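Local coordinates for superantigen-like protein SSL10 (Staphylococcus aureus subsp. aureus, PDB 6LWT), which probably inhibits classical-pathway complement activation by binding the Fc region of human IgG, and probably also interferes with plasma clotting through prothrombin, at residues T26-N31 with L133-Y138; L42-R47 with I51-P56; V76-D81 with Y87-V92. All blocks are in the same frame, centred on the assembly; numbering follows the deposited sequence.

Contact 1: residues T26-N31 with L133-Y138; sequences TMEMKN and LKELDY
The Tyr138 ring receives the methyl group of Thr26, which approaches its phenol end obliquely. Thr26 CG2 lies 3.3 Å from Tyr138 CZ and equally close to the OH atom of the same tyrosine, a tight fit for a methyl carbon. The contact thins out along the ring, and Thr26 CG2 is 4.1 Å from Tyr138 CD1. The two side chains come from opposite directions. Thr26 CG2 stands beside its own backbone N, anti to the carbonyl carbon, and this directs the methyl at the tyrosine. The Tyr22 ring also meets Tyr138, with the planes at about 45°.

The other flat groups are two carboxylates, those of Glu28 and Glu135, whose planes are 60° apart. Their chains meet at about a right angle, and Glu28 OE2 is 3.7 Å from Glu135 OE2. Both chains are extended beyond CG. Glu135 has its CG anti to the backbone N (chi1 -177°), and the extended chain brings OE2 to Glu28.

This is the junction of the two domains of the staphylococcal toxin fold. Strand 26-30 belongs to the OB-fold domain, and helix 133-148 is the long helix of the beta-grasp domain. Backbones stay well apart, with CA atoms of Glu28 and Glu135 9.4 Å from each other, so side chains alone bridge the gap.

Lysines probably offset the repulsion between the two acids. Lys139 NZ forms salt bridges with Glu28 OE1 and with Glu135 OE2. Lys128 NZ forms another with Glu135 OE1 and a long, weak ion pair with Glu28 OE2.

Contact 2: residues L42-R47 with I51-P56; sequences LRFKFR and IQVLLP
Phe44 lies with one ring face against Ile51. The CB atom of Ile51 sits 3.9 Å from the centroid of the Phe44 ring and 16° off its normal, a CH-pi contact displaced toward the rim. The pair belongs to the beta hairpin of strands 41-46 and 49-54 in the OB-fold domain.

Phe44 CG is placed between its backbone N and carbonyl carbon (chi1 62°). This lays the ring across the neighbouring strand. The ring's outer end reaches the isoleucine branch, with Phe44 CZ 3.7 Å from Ile51 CG2. At the ring edge, Phe44 CE1 meets Val53 CG2 at 3.8 Å. Leu42 continues this apolar face. Its CB packs beside Val53 CB, and its branched end crosses that of Leu55 at about a right angle. Both methyls of Leu55 reach Leu42 CG. Met29 of strand 26-30 and Ala34 of strand 32-37 also pack on Phe44.

The backbones pair in antiparallel fashion. Leu42 with Val53 and Phe44 with Ile51 are hydrogen-bonded pairs, each joined by two N-H to O bonds. Arg43 with Gln52 is the non-hydrogen-bonded pair between, and its side chains emerge on the opposite face.

There a side-on grip links the polar groups. Arg43 is extended from CG to NE, and its guanidinium plane is 34° from the Gln52 amide plane. One oxygen takes both donors. Gln52 OE1 lies 2.8 Å from Arg43 NE and 2.9 Å from Arg43 NH2, in the guanidinium plane.

Contact 3: residues V76-D81 with Y87-V92; sequences VQEKRD and YTVGGV
This contact belongs to a beta hairpin of the OB-fold domain, strands 79-80 and 85-93, and takes in the end of strand 71-76. The short first strand of the hairpin is weakly bonded. Tyr87 is the centre. Its backbone N donates to Lys79 O, and its carbonyl O accepts from Glu78 N. Lys79 N, buried here, has no partner in the model.

Lys79 folds over one face of the Tyr87 ring. Its NZ stands 4.2 Å from the ring centroid and only 5° off the normal, a cation-pi contact. The aliphatic part adds to it: Lys79 CE makes a CH-pi contact nearer the rim, and Lys79 CG is 3.7 Å from Tyr87 CD1. The lysine chain bends at chi3 and chi4, which brings the ammonium group back over the ring. Gln52 of strand 49-54 also touches this tyrosine.

At the ring edge, Tyr87 OH donates to Asp81 OD2 over 2.7 Å. The hydroxyl meets that oxygen from above the carboxylate plane, 47° out of it. Asp81 OD1 accepts from Ile85 N, so the aspartate joins the ring to the start of strand 85-93.

Between the buried residues Val76 and Thr88, Val76 N donates to Thr88 OG1 at 3.0 Å. Glu78 bends at chi2, its CG packing against Val89 CG2. Its carboxylate has partners outside the hairpin: OE1 makes a salt bridge with Lys177 NZ, and OE2 bonds with Tyr21 OH.

A water joins the two segments beside it. It donates to Val76 O and, over 2.6 Å, to Glu78 OE2, and it accepts from Val89 N at 2.9 Å.

How the contacts relate
From the N terminus, the chain enters contact 1 at strand 26-30 and leaves it open for about a hundred residues. Contact 2 closes first, as the local hairpin of strands 41-46 and 49-54. Contact 3 follows in series, as a second short hairpin ending in strand 85-93. Both are nested within the loop that helix 133-148 closes when it returns to strand 26-30. Strands 49-54 and 85-93 run side by side, so contacts 2 and 3 share one sheet. Met29 packs contact 1 against contact 2, while Lys134 and Tyr138 reach contact 3. The beta-grasp helix thus lies against the OB-fold sheet.

Contact 1: residues T26-N31 with L133-Y138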
loop_
_atom_site.group_PDB
_atom_site.type_symbol
_atom_site.label_atom_id
_atom_site.label_comp_id
_atom_site.label_asym_id
_atom_site.label_seq_id
_atom_site.Cartn_x
_atom_site.Cartn_y
_atom_site.Cartn_z
ATOM N N THR A 26 3.909 -7.665 7.385
ATOM C CA THR A 26 3.290 -7.740 6.062
ATOM C C THR A 26 3.612 -9.065 5.408
ATOM O O THR A 26 4.647 -9.659 5.687
ATOM C CB THR A 26 3.782 -6.629 5.101
ATOM O OG1 THR A 26 5.164 -6.827 4.766
ATOM C CG2 THR A 26 3.612 -5.279 5.713
ATOM N N MET A 27 2.739 -9.522 4.521
ATOM C CA MET A 27 2.995 -10.722 3.728
ATOM C C MET A 27 2.373 -10.542 2.366
ATOM O O MET A 27 1.255 -10.026 2.265
ATOM C CB MET A 27 2.356 -11.967 4.367
ATOM C CG MET A 27 2.793 -12.297 5.782
ATOM S SD MET A 27 2.353 -13.996 6.230
ATOM C CE MET A 27 0.608 -13.779 6.544
ATOM N N GLU A 28 3.100 -10.952 1.325
ATOM C CA GLU A 28 2.542 -11.050 -0.019
ATOM C C GLU A 28 2.115 -12.483 -0.223
ATOM O O GLU A 28 2.936 -13.403 -0.129
ATOM C CB GLU A 28 3.566 -10.672 -1.072
ATOM C CG GLU A 28 4.046 -9.249 -0.939
ATOM C CD GLU A 28 4.845 -8.781 -2.135
ATOM O OE1 GLU A 28 5.938 -8.216 -1.923
ATOM O OE2 GLU A 28 4.371 -8.967 -3.281
ATOM N N MET A 29 0.828 -12.680 -0.474
ATOM C CA MET A 29 0.271 -14.019 -0.614
ATOM C C MET A 29 -0.334 -14.128 -1.987
ATOM O O MET A 29 -1.244 -13.372 -2.353
ATOM C CB MET A 29 -0.756 -14.289 0.465
ATOM C CG MET A 29 -0.156 -14.300 1.864
ATOM S SD MET A 29 -1.413 -14.245 3.136
ATOM C CE MET A 29 -1.994 -12.588 2.953
ATOM N N LYS A 30 0.202 -15.072 -2.749
ATOM C CA LYS A 30 -0.144 -15.256 -4.144
ATOM C C LYS A 30 -1.081 -16.474 -4.284
ATOM O O LYS A 30 -0.983 -17.447 -3.515
ATOM C CB LYS A 30 1.166 -15.388 -4.949
ATOM C CG LYS A 30 1.055 -16.078 -6.291
ATOM C CD LYS A 30 2.338 -15.951 -7.104
ATOM C CE LYS A 30 2.290 -14.771 -8.071
ATOM N NZ LYS A 30 3.411 -14.794 -9.055
ATOM N N ASN A 31 -2.004 -16.400 -5.240
ATOM C CA ASN A 31 -2.832 -17.549 -5.629
ATOM C C ASN A 31 -3.693 -18.108 -4.468
ATOM O O ASN A 31 -3.735 -19.321 -4.216
ATOM C CB ASN A 31 -1.922 -18.635 -6.238
ATOM C CG ASN A 31 -2.672 -19.603 -7.130
ATOM O OD1 ASN A 31 -3.415 -19.193 -8.026
ATOM N ND2 ASN A 31 -2.462 -20.894 -6.913
ATOM N N LEU A 133 -3.237 0.479 -4.536
ATOM C CA LEU A 133 -2.739 1.683 -3.865
ATOM C C LEU A 133 -2.240 1.386 -2.461
ATOM O O LEU A 133 -1.256 1.978 -2.026
ATOM C CB LEU A 133 -3.778 2.808 -3.876
ATOM C CG LEU A 133 -3.327 4.130 -3.228
ATOM C CD1 LEU A 133 -2.171 4.791 -3.970
ATOM C CD2 LEU A 133 -4.486 5.097 -3.135
ATOM N N LYS A 134 -2.884 0.445 -1.764
ATOM C CA LYS A 134 -2.417 -0.015 -0.463
ATOM C C LYS A 134 -0.956 -0.491 -0.469
ATOM O O LYS A 134 -0.150 -0.071 0.368
ATOM C CB LYS A 134 -3.303 -1.171 0.001
ATOM C CG LYS A 134 -2.894 -1.748 1.329
ATOM C CD LYS A 134 -3.544 -3.106 1.558
ATOM C CE LYS A 134 -3.281 -3.586 2.960
ATOM N NZ LYS A 134 -3.855 -2.685 3.985
ATOM N N GLU A 135 -0.640 -1.394 -1.399
ATOM C CA GLU A 135 0.701 -1.983 -1.469
ATOM C C GLU A 135 1.731 -0.948 -1.908
ATOM O O GLU A 135 2.845 -0.907 -1.377
ATOM C CB GLU A 135 0.712 -3.176 -2.437
ATOM C CG GLU A 135 2.058 -3.879 -2.491
ATOM C CD GLU A 135 2.096 -5.120 -3.373
ATOM O OE1 GLU A 135 1.041 -5.711 -3.683
ATOM O OE2 GLU A 135 3.218 -5.523 -3.737
ATOM N N LEU A 136 1.351 -0.107 -2.865
ATOM C CA LEU A 136 2.248 0.931 -3.355
ATOM C C LEU A 136 2.533 1.952 -2.254
ATOM O O LEU A 136 3.686 2.272 -1.982
ATOM C CB LEU A 136 1.683 1.597 -4.608
ATOM C CG LEU A 136 2.642 2.537 -5.355
ATOM C CD1 LEU A 136 4.017 1.925 -5.592
ATOM C CD2 LEU A 136 1.994 2.940 -6.663
ATOM N N ASP A 137 1.480 2.393 -1.576
ATOM C CA ASP A 137 1.618 3.287 -0.427
ATOM C C ASP A 137 2.564 2.702 0.617
ATOM O O ASP A 137 3.545 3.347 1.010
ATOM C CB ASP A 137 0.249 3.564 0.194
ATOM C CG ASP A 137 0.330 4.318 1.506
ATOM O OD1 ASP A 137 0.679 5.526 1.503
ATOM O OD2 ASP A 137 0.025 3.703 2.560
ATOM N N TYR A 138 2.269 1.486 1.045
ATOM C CA TYR A 138 3.061 0.834 2.084
ATOM C C TYR A 138 4.529 0.682 1.706
ATOM O O TYR A 138 5.414 1.047 2.483
ATOM C CB TYR A 138 2.488 -0.533 2.444
ATOM C CG TYR A 138 3.099 -1.092 3.710
ATOM C CD1 TYR A 138 4.332 -1.753 3.691
ATOM C CD2 TYR A 138 2.452 -0.945 4.931
ATOM C CE1 TYR A 138 4.892 -2.245 4.856
ATOM C CE2 TYR A 138 3.008 -1.435 6.102
ATOM C CZ TYR A 138 4.210 -2.084 6.058
ATOM O OH TYR A 138 4.742 -2.567 7.229
#

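Contact 2: residues L42-R47 with I51-P56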
loop_
_atom_site.group_PDB
_atom_site.type_symbol
_atom_site.label_atom_id
_atom_site.label_comp_id
_atom_site.label_asym_id
_atom_site.label_seq_id
_atom_site.Cartn_x
_atom_site.Cartn_y
_atom_site.Cartn_z
ATOM N N LEU A 42 -13.408 -11.162 3.508
ATOM C CA LEU A 42 -12.960 -12.429 3.004
ATOM C C LEU A 42 -12.197 -13.109 4.120
ATOM O O LEU A 42 -11.546 -12.426 4.930
ATOM C CB LEU A 42 -12.030 -12.252 1.815
ATOM C CG LEU A 42 -12.596 -11.588 0.573
ATOM C CD1 LEU A 42 -11.505 -11.511 -0.486
ATOM C CD2 LEU A 42 -13.799 -12.360 0.079
ATOM N N ARG A 43 -12.269 -14.441 4.139
ATOM C CA ARG A 43 -11.489 -15.252 5.058
ATOM C C ARG A 43 -10.738 -16.351 4.361
ATOM O O ARG A 43 -11.250 -17.030 3.469
ATOM C CB ARG A 43 -12.390 -15.877 6.121
ATOM C CG ARG A 43 -12.896 -14.876 7.138
ATOM C CD ARG A 43 -13.690 -15.615 8.213
ATOM N NE ARG A 43 -13.879 -14.766 9.372
ATOM C CZ ARG A 43 -14.377 -15.163 10.537
ATOM N NH1 ARG A 43 -14.769 -16.426 10.720
ATOM N NH2 ARG A 43 -14.504 -14.286 11.517
ATOM N N PHE A 44 -9.511 -16.561 4.805
ATOM C CA PHE A 44 -8.752 -17.710 4.378
ATOM C C PHE A 44 -7.671 -18.048 5.395
ATOM O O PHE A 44 -7.460 -17.322 6.369
ATOM C CB PHE A 44 -8.142 -17.481 2.991
ATOM C CG PHE A 44 -7.169 -16.332 2.924
ATOM C CD1 PHE A 44 -7.622 -15.024 2.826
ATOM C CD2 PHE A 44 -5.802 -16.561 2.933
ATOM C CE1 PHE A 44 -6.734 -13.964 2.743
ATOM C CE2 PHE A 44 -4.908 -15.510 2.838
ATOM C CZ PHE A 44 -5.374 -14.210 2.747
ATOM N N LYS A 45 -7.012 -19.171 5.163
ATOM C CA LYS A 45 -5.844 -19.549 5.944
ATOM C C LYS A 45 -4.621 -19.589 5.053
ATOM O O LYS A 45 -4.694 -20.041 3.917
ATOM C CB LYS A 45 -6.068 -20.890 6.638
ATOM C CG LYS A 45 -7.038 -20.774 7.801
ATOM C CD LYS A 45 -7.534 -22.137 8.272
ATOM C CE LYS A 45 -6.539 -22.822 9.188
ATOM N NZ LYS A 45 -7.164 -24.004 9.852
ATOM N N PHE A 46 -3.515 -19.070 5.562
ATOM C CA PHE A 46 -2.260 -19.084 4.838
ATOM C C PHE A 46 -1.184 -19.576 5.773
ATOM O O PHE A 46 -0.922 -18.942 6.801
ATOM C CB PHE A 46 -1.895 -17.694 4.334
ATOM C CG PHE A 46 -0.568 -17.644 3.643
ATOM C CD1 PHE A 46 -0.425 -18.168 2.362
ATOM C CD2 PHE A 46 0.546 -17.104 4.278
ATOM C CE1 PHE A 46 0.801 -18.139 1.716
ATOM C CE2 PHE A 46 1.778 -17.067 3.637
ATOM C CZ PHE A 46 1.908 -17.594 2.356
ATOM N N ARG A 47 -0.572 -20.707 5.422
ATOM C CA ARG A 47 0.456 -21.326 6.265
ATOM C C ARG A 47 -0.179 -21.572 7.650
ATOM O O ARG A 47 0.468 -21.452 8.687
ATOM C CB ARG A 47 1.696 -20.403 6.317
ATOM C CG ARG A 47 3.034 -21.087 6.545
ATOM C CD ARG A 47 4.097 -20.089 6.986
ATOM N NE ARG A 47 4.415 -19.152 5.906
ATOM C CZ ARG A 47 4.715 -17.861 6.050
ATOM N NH1 ARG A 47 4.765 -17.267 7.248
ATOM N NH2 ARG A 47 4.974 -17.142 4.966
ATOM N N ILE A 51 -6.596 -15.432 8.364
ATOM C CA ILE A 51 -6.586 -14.077 7.817
ATOM C C ILE A 51 -8.011 -13.642 7.466
ATOM O O ILE A 51 -8.713 -14.365 6.760
ATOM C CB ILE A 51 -5.757 -14.004 6.517
ATOM C CG1 ILE A 51 -4.393 -14.682 6.667
ATOM C CG2 ILE A 51 -5.601 -12.549 6.068
ATOM C CD1 ILE A 51 -3.513 -14.089 7.727
ATOM N N GLN A 52 -8.421 -12.491 7.985
ATOM C CA GLN A 52 -9.655 -11.836 7.603
ATOM C C GLN A 52 -9.345 -10.494 6.936
ATOM O O GLN A 52 -8.665 -9.627 7.513
ATOM C CB GLN A 52 -10.562 -11.617 8.820
ATOM C CG GLN A 52 -11.843 -10.843 8.505
ATOM C CD GLN A 52 -12.938 -11.036 9.550
ATOM O OE1 GLN A 52 -13.213 -12.156 9.965
ATOM N NE2 GLN A 52 -13.574 -9.945 9.959
ATOM N N VAL A 53 -9.864 -10.327 5.724
ATOM C CA VAL A 53 -9.664 -9.133 4.924
ATOM C C VAL A 53 -10.982 -8.363 4.899
ATOM O O VAL A 53 -12.006 -8.936 4.505
ATOM C CB VAL A 53 -9.306 -9.486 3.462
ATOM C CG1 VAL A 53 -8.972 -8.220 2.675
ATOM C CG2 VAL A 53 -8.185 -10.526 3.414
ATOM N N LEU A 54 -10.944 -7.102 5.327
ATOM C CA LEU A 54 -12.032 -6.159 5.151
ATOM C C LEU A 54 -11.996 -5.607 3.734
ATOM O O LEU A 54 -10.957 -5.085 3.293
ATOM C CB LEU A 54 -11.925 -5.021 6.159
ATOM C CG LEU A 54 -12.950 -3.877 6.059
ATOM C CD1 LEU A 54 -14.344 -4.350 6.434
ATOM C CD2 LEU A 54 -12.531 -2.714 6.936
ATOM N N LEU A 55 -13.117 -5.738 3.028
ATOM C CA LEU A 55 -13.285 -5.166 1.704
ATOM C C LEU A 55 -13.874 -3.747 1.860
ATOM O O LEU A 55 -15.024 -3.617 2.262
ATOM C CB LEU A 55 -14.201 -6.052 0.856
ATOM C CG LEU A 55 -13.765 -7.505 0.662
ATOM C CD1 LEU A 55 -14.856 -8.306 -0.041
ATOM C CD2 LEU A 55 -12.462 -7.606 -0.125
ATOM N N PRO A 56 -13.090 -2.684 1.559
ATOM C CA PRO A 56 -13.610 -1.297 1.605
ATOM C C PRO A 56 -14.864 -1.090 0.741
ATOM O O PRO A 56 -15.001 -1.737 -0.305
ATOM C CB PRO A 56 -12.465 -0.459 1.023
ATOM C CG PRO A 56 -11.239 -1.302 1.144
ATOM C CD PRO A 56 -11.672 -2.730 1.137
#

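Contact 3: residues V76-D81 with Y87-V92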
loop_
_atom_site.group_PDB
_atom_site.type_symbol
_atom_site.label_atom_id
_atom_site.label_comp_id
_atom_site.label_asym_id
_atom_site.label_seq_id
_atom_site.Cartn_x
_atom_site.Cartn_y
_atom_site.Cartn_z
ATOM N N VAL A 76 -1.358 -6.438 5.399
ATOM C CA VAL A 76 -0.727 -5.581 6.402
ATOM C C VAL A 76 -1.511 -5.764 7.700
ATOM O O VAL A 76 -2.722 -5.569 7.729
ATOM C CB VAL A 76 -0.722 -4.097 5.966
ATOM C CG1 VAL A 76 -0.182 -3.192 7.067
ATOM C CG2 VAL A 76 0.091 -3.937 4.681
ATOM N N GLN A 77 -0.828 -6.118 8.778
ATOM C CA GLN A 77 -1.524 -6.339 10.055
ATOM C C GLN A 77 -2.110 -5.053 10.637
ATOM O O GLN A 77 -1.381 -4.125 10.954
ATOM C CB GLN A 77 -0.604 -6.995 11.090
ATOM C CG GLN A 77 -1.395 -7.449 12.321
ATOM C CD GLN A 77 -0.604 -8.292 13.297
ATOM O OE1 GLN A 77 -0.638 -8.039 14.505
ATOM N NE2 GLN A 77 0.071 -9.299 12.803
ATOM N N GLU A 78 -3.430 -4.992 10.738
ATOM C CA GLU A 78 -4.105 -3.951 11.510
ATOM C C GLU A 78 -4.250 -4.371 12.971
ATOM O O GLU A 78 -4.141 -3.531 13.879
ATOM C CB GLU A 78 -5.492 -3.681 10.946
ATOM C CG GLU A 78 -5.498 -3.248 9.497
ATOM C CD GLU A 78 -4.801 -1.915 9.266
ATOM O OE1 GLU A 78 -4.797 -1.032 10.163
ATOM O OE2 GLU A 78 -4.275 -1.755 8.160
ATOM N N LYS A 79 -4.537 -5.653 13.183
ATOM C CA LYS A 79 -4.610 -6.236 14.528
ATOM C C LYS A 79 -4.636 -7.753 14.487
ATOM O O LYS A 79 -4.850 -8.374 13.435
ATOM C CB LYS A 79 -5.838 -5.716 15.300
ATOM C CG LYS A 79 -7.193 -6.037 14.677
ATOM C CD LYS A 79 -8.322 -5.545 15.587
ATOM C CE LYS A 79 -9.587 -6.392 15.503
ATOM N NZ LYS A 79 -10.633 -5.758 14.661
ATOM N N ARG A 80 -4.400 -8.344 15.653
ATOM C CA ARG A 80 -4.523 -9.780 15.876
ATOM C C ARG A 80 -5.384 -9.922 17.132
ATOM O O ARG A 80 -5.059 -9.336 18.158
ATOM C CB ARG A 80 -3.136 -10.384 16.090
ATOM C CG ARG A 80 -3.112 -11.863 16.468
ATOM C CD ARG A 80 -1.932 -12.176 17.381
ATOM N NE ARG A 80 -1.635 -13.612 17.389
ATOM C CZ ARG A 80 -0.417 -14.167 17.424
ATOM N NH1 ARG A 80 -0.306 -15.494 17.414
ATOM N NH2 ARG A 80 0.694 -13.428 17.444
ATOM N N ASP A 81 -6.484 -10.667 17.050
ATOM C CA ASP A 81 -7.409 -10.788 18.201
ATOM C C ASP A 81 -7.080 -12.024 19.055
ATOM O O ASP A 81 -6.156 -12.790 18.729
ATOM C CB ASP A 81 -8.885 -10.755 17.744
ATOM C CG ASP A 81 -9.332 -12.016 17.037
ATOM O OD1 ASP A 81 -8.578 -13.008 16.961
ATOM O OD2 ASP A 81 -10.472 -12.027 16.531
ATOM N N TYR A 87 -6.077 -9.463 11.060
ATOM C CA TYR A 87 -6.963 -8.617 10.258
ATOM C C TYR A 87 -6.165 -7.704 9.343
ATOM O O TYR A 87 -5.179 -7.091 9.770
ATOM C CB TYR A 87 -7.880 -7.758 11.133
ATOM C CG TYR A 87 -8.826 -8.576 11.957
ATOM C CD1 TYR A 87 -8.396 -9.190 13.139
ATOM C CD2 TYR A 87 -10.139 -8.780 11.554
ATOM C CE1 TYR A 87 -9.253 -9.970 13.890
ATOM C CE2 TYR A 87 -11.007 -9.552 12.311
ATOM C CZ TYR A 87 -10.563 -10.150 13.472
ATOM O OH TYR A 87 -11.441 -10.933 14.216
ATOM N N THR A 88 -6.642 -7.580 8.111
ATOM C CA THR A 88 -6.022 -6.695 7.115
ATOM C C THR A 88 -7.159 -6.004 6.346
ATOM O O THR A 88 -8.321 -6.444 6.400
ATOM C CB THR A 88 -5.050 -7.487 6.208
ATOM O OG1 THR A 88 -4.349 -6.612 5.299
ATOM C CG2 THR A 88 -5.772 -8.580 5.439
ATOM N N VAL A 89 -6.833 -4.920 5.640
ATOM C CA VAL A 89 -7.844 -4.141 4.915
ATOM C C VAL A 89 -7.433 -4.032 3.445
ATOM O O VAL A 89 -6.327 -3.615 3.144
ATOM C CB VAL A 89 -8.011 -2.736 5.512
ATOM C CG1 VAL A 89 -9.044 -1.922 4.733
ATOM C CG2 VAL A 89 -8.400 -2.780 7.000
ATOM N N GLY A 90 -8.349 -4.373 2.545
ATOM C CA GLY A 90 -8.127 -4.248 1.093
ATOM C C GLY A 90 -6.992 -5.105 0.596
ATOM O O GLY A 90 -6.751 -6.192 1.098
ATOM N N GLY A 91 -6.258 -4.589 -0.381
ATOM C CA GLY A 91 -5.050 -5.259 -0.832
ATOM C C GLY A 91 -5.277 -6.492 -1.683
ATOM O O GLY A 91 -4.363 -7.261 -1.834
ATOM N N VAL A 92 -6.475 -6.663 -2.257
ATOM C CA VAL A 92 -6.842 -7.869 -3.007
ATOM C C VAL A 92 -6.984 -7.560 -4.495
ATOM O O VAL A 92 -7.702 -6.632 -4.858
ATOM C CB VAL A 92 -8.191 -8.455 -2.534
ATOM C CG1 VAL A 92 -8.503 -9.751 -3.265
ATOM C CG2 VAL A 92 -8.184 -8.688 -1.027
HETATM O O HOH W 1 -4.313 -3.820 6.527
#